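Local coordinates for protein serine protease inhibitor (Schistosoma haematobium, PDB 3STO) that belongs to the serpin family and probably inhibits serine-type endopeptidases, at residues E228-Y233 / E288-L293. Numbering follows the deposited sequence.
Sequences EGVMKY and ETTVSL
Gly229 and Val291, and Met231 with Thr289, form antiparallel hydrogen-bonded pairs between strands 228-233 and 288-293, whose short axes run at 133°, well twisted from strict antiparallel. Val291 N reaches Gly229 O at 2.7 Å, and Met231 N reaches Thr289 O at 2.8 Å. Gly229 N returns a hydrogen bond to Val291 O, whereas that from Thr289 N to Met231 O is weak, bent to 125° at the hydrogen.

One face holds Met231, Val291 and Thr289. Met231, a selenomethionine, places CG between its backbone N and carbonyl carbon (chi1 56°), which sets CG 3.7 Å from Val291 CG2; with chi2 extended, SE comes to 3.8 Å from Leu293 CD2, and the bend at chi3 lays CE beside the same atom, the two side chains crossing at about a right angle. Tyr233 CB lies 3.5 Å from Thr289 OG1, which hydrogen-bonds to Lys287 O, while the phenol hydroxyl hydrogen-bonds to Glu242 OE1. On the other face Lys232 CD passes 3.8 Å from Glu288 N, and Thr290 OG1 hydrogen-bonds to Glu372 N.

Strand 241-247 pairs with 218-236 (backbone bond Lys232 with Ser245), and 373-376 runs parallel to 287-305 (Thr290 and Ser292 with Val373). Chain order makes this antiparallel pair consistent with strands 3C and 2C of serpin sheet C, with 373-376 probably strand 1C, following the reactive-centre loop.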
ATOM      1  N   GLU A 228      19.017   4.082  21.080  1.00 23.15           N
ATOM      2  CA  GLU A 228      20.193   4.672  20.484  1.00 33.44           C
ATOM      3  C   GLU A 228      20.848   3.577  19.697  1.00 22.70           C
ATOM      4  O   GLU A 228      20.917   2.442  20.145  1.00 29.59           O
ATOM      5  CB  GLU A 228      21.114   5.247  21.531  1.00 27.00           C
ATOM      6  CG  GLU A 228      20.390   5.962  22.654  1.00 41.40           C
ATOM      7  CD  GLU A 228      21.145   5.842  23.977  1.00 74.69           C
ATOM      8  OE1 GLU A 228      22.213   6.496  24.116  1.00 65.70           O
ATOM      9  OE2 GLU A 228      20.680   5.073  24.862  1.00 65.44           O
ATOM     10  N   GLY A 229      21.284   3.906  18.497  1.00 24.54           N
ATOM     11  CA  GLY A 229      21.677   2.876  17.565  1.00 26.29           C
ATOM     12  C   GLY A 229      22.327   3.381  16.301  1.00 27.54           C
ATOM     13  O   GLY A 229      22.392   4.581  16.033  1.00 27.44           O
ATOM     14  N   VAL A 230      22.847   2.437  15.533  1.00 20.63           N
ATOM     15  CA  VAL A 230      23.465   2.764  14.283  1.00 29.29           C
ATOM     16  C   VAL A 230      22.358   2.654  13.265  1.00 30.32           C
ATOM     17  O   VAL A 230      21.598   1.686  13.271  1.00 24.60           O
ATOM     18  CB  VAL A 230      24.599   1.778  13.969  1.00 35.97           C
ATOM     19  CG1 VAL A 230      25.152   2.016  12.567  1.00 34.56           C
ATOM     20  CG2 VAL A 230      25.679   1.961  14.986  1.00 41.53           C
HETATM   21  N   MSE A 231      22.220   3.672  12.427  1.00 29.19           N
HETATM   22  CA  MSE A 231      21.294   3.557  11.310  1.00 31.07           C
HETATM   23  C   MSE A 231      21.625   4.553  10.227  1.00 21.15           C
HETATM   24  O   MSE A 231      22.438   5.455  10.428  1.00 26.87           O
HETATM   25  CB  MSE A 231      19.825   3.634  11.761  1.00 21.42           C
HETATM   26  CG  MSE A 231      19.416   4.874  12.556  1.00 37.90           C
HETATM   27 SE   MSE A 231      17.634   4.706  13.513  1.00 58.97          SE
HETATM   28  CE  MSE A 231      18.276   4.193  15.335  1.00 34.59           C
ATOM     29  N   LYS A 232      21.015   4.361   9.070  1.00 17.49           N
ATOM     30  CA  LYS A 232      21.208   5.266   7.944  1.00 23.76           C
ATOM     31  C   LYS A 232      20.416   6.549   8.162  1.00 22.01           C
ATOM     32  O   LYS A 232      19.265   6.526   8.590  1.00 15.98           O
ATOM     33  CB  LYS A 232      20.786   4.582   6.653  1.00 26.43           C
ATOM     34  CG  LYS A 232      21.803   3.599   6.146  1.00 21.67           C
ATOM     35  CD  LYS A 232      22.848   4.319   5.338  1.00 34.23           C
ATOM     36  CE  LYS A 232      23.745   3.328   4.663  1.00 35.17           C
ATOM     37  NZ  LYS A 232      22.845   2.435   3.908  1.00 38.74           N
ATOM     38  N   TYR A 233      21.050   7.672   7.890  1.00 17.99           N
ATOM     39  CA  TYR A 233      20.475   8.943   8.262  1.00 13.37           C
ATOM     40  C   TYR A 233      20.947  10.004   7.295  1.00 18.96           C
ATOM     41  O   TYR A 233      22.036   9.910   6.734  1.00 21.44           O
ATOM     42  CB  TYR A 233      20.904   9.318   9.700  1.00 25.58           C
ATOM     43  CG  TYR A 233      20.696  10.776  10.007  1.00 18.64           C
ATOM     44  CD1 TYR A 233      21.710  11.711   9.755  1.00 19.54           C
ATOM     45  CD2 TYR A 233      19.466  11.239  10.489  1.00 15.99           C
ATOM     46  CE1 TYR A 233      21.527  13.075  10.012  1.00 20.02           C
ATOM     47  CE2 TYR A 233      19.264  12.608  10.745  1.00 18.79           C
ATOM     48  CZ  TYR A 233      20.286  13.520  10.502  1.00 25.95           C
ATOM     49  OH  TYR A 233      20.076  14.865  10.756  1.00 28.91           O
ATOM     50  N   GLU A 288      25.504   5.831   7.512  1.00 25.99           N
ATOM     51  CA  GLU A 288      25.526   5.222   8.848  1.00 28.58           C
ATOM     52  C   GLU A 288      25.879   6.258   9.890  1.00 25.48           C
ATOM     53  O   GLU A 288      26.798   7.052   9.707  1.00 21.67           O
ATOM     54  CB  GLU A 288      26.587   4.125   8.928  1.00 43.97           C
ATOM     55  CG  GLU A 288      26.279   2.881   8.135  1.00 41.29           C
ATOM     56  CD  GLU A 288      25.536   1.872   8.970  1.00 53.60           C
ATOM     57  OE1 GLU A 288      24.671   2.313   9.751  1.00 54.71           O
ATOM     58  OE2 GLU A 288      25.827   0.652   8.870  1.00 57.54           O
ATOM     59  N   THR A 289      25.143   6.244  10.988  1.00 25.02           N
ATOM     60  CA  THR A 289      25.250   7.282  11.980  1.00 18.22           C
ATOM     61  C   THR A 289      24.717   6.702  13.272  1.00 21.81           C
ATOM     62  O   THR A 289      23.902   5.758  13.281  1.00 21.48           O
ATOM     63  CB  THR A 289      24.346   8.509  11.636  1.00 30.42           C
ATOM     64  OG1 THR A 289      24.328   8.756  10.226  1.00 36.46           O
ATOM     65  CG2 THR A 289      24.834   9.732  12.303  1.00 27.64           C
ATOM     66  N   THR A 290      25.159   7.280  14.377  1.00 19.27           N
ATOM     67  CA  THR A 290      24.595   6.913  15.660  1.00 27.14           C
ATOM     68  C   THR A 290      23.459   7.877  15.932  1.00 23.04           C
ATOM     69  O   THR A 290      23.608   9.104  15.834  1.00 22.75           O
ATOM     70  CB  THR A 290      25.671   6.865  16.805  1.00 33.53           C
ATOM     71  OG1 THR A 290      26.352   8.120  16.908  1.00 27.26           O
ATOM     72  CG2 THR A 290      26.699   5.802  16.493  1.00 28.44           C
ATOM     73  N   VAL A 291      22.309   7.307  16.238  1.00 25.32           N
ATOM     74  CA  VAL A 291      21.098   8.091  16.365  1.00 23.91           C
ATOM     75  C   VAL A 291      20.384   7.803  17.659  1.00 26.68           C
ATOM     76  O   VAL A 291      20.191   6.631  18.056  1.00 23.96           O
ATOM     77  CB  VAL A 291      20.137   7.785  15.199  1.00 22.88           C
ATOM     78  CG1 VAL A 291      18.905   8.624  15.297  1.00 17.41           C
ATOM     79  CG2 VAL A 291      20.828   8.044  13.906  1.00 14.57           C
ATOM     80  N   SER A 292      20.002   8.886  18.322  1.00 20.76           N
ATOM     81  CA  SER A 292      19.016   8.814  19.392  1.00 25.10           C
ATOM     82  C   SER A 292      17.637   8.916  18.717  1.00 22.25           C
ATOM     83  O   SER A 292      17.261   9.965  18.202  1.00 21.21           O
ATOM     84  CB  SER A 292      19.213   9.963  20.370  1.00 24.17           C
ATOM     85  OG  SER A 292      18.104  10.074  21.235  1.00 28.32           O
ATOM     86  N   LEU A 293      16.918   7.807  18.687  1.00 20.54           N
ATOM     87  CA  LEU A 293      15.660   7.730  17.971  1.00 23.65           C
ATOM     88  C   LEU A 293      14.496   7.660  18.938  1.00 23.74           C
ATOM     89  O   LEU A 293      14.455   6.787  19.799  1.00 20.26           O
ATOM     90  CB  LEU A 293      15.648   6.490  17.064  1.00 22.32           C
ATOM     91  CG  LEU A 293      14.331   6.040  16.408  1.00 28.09           C
ATOM     92  CD1 LEU A 293      13.783   7.124  15.514  1.00 19.68           C
ATOM     93  CD2 LEU A 293      14.512   4.728  15.604  1.00 17.95           C
TER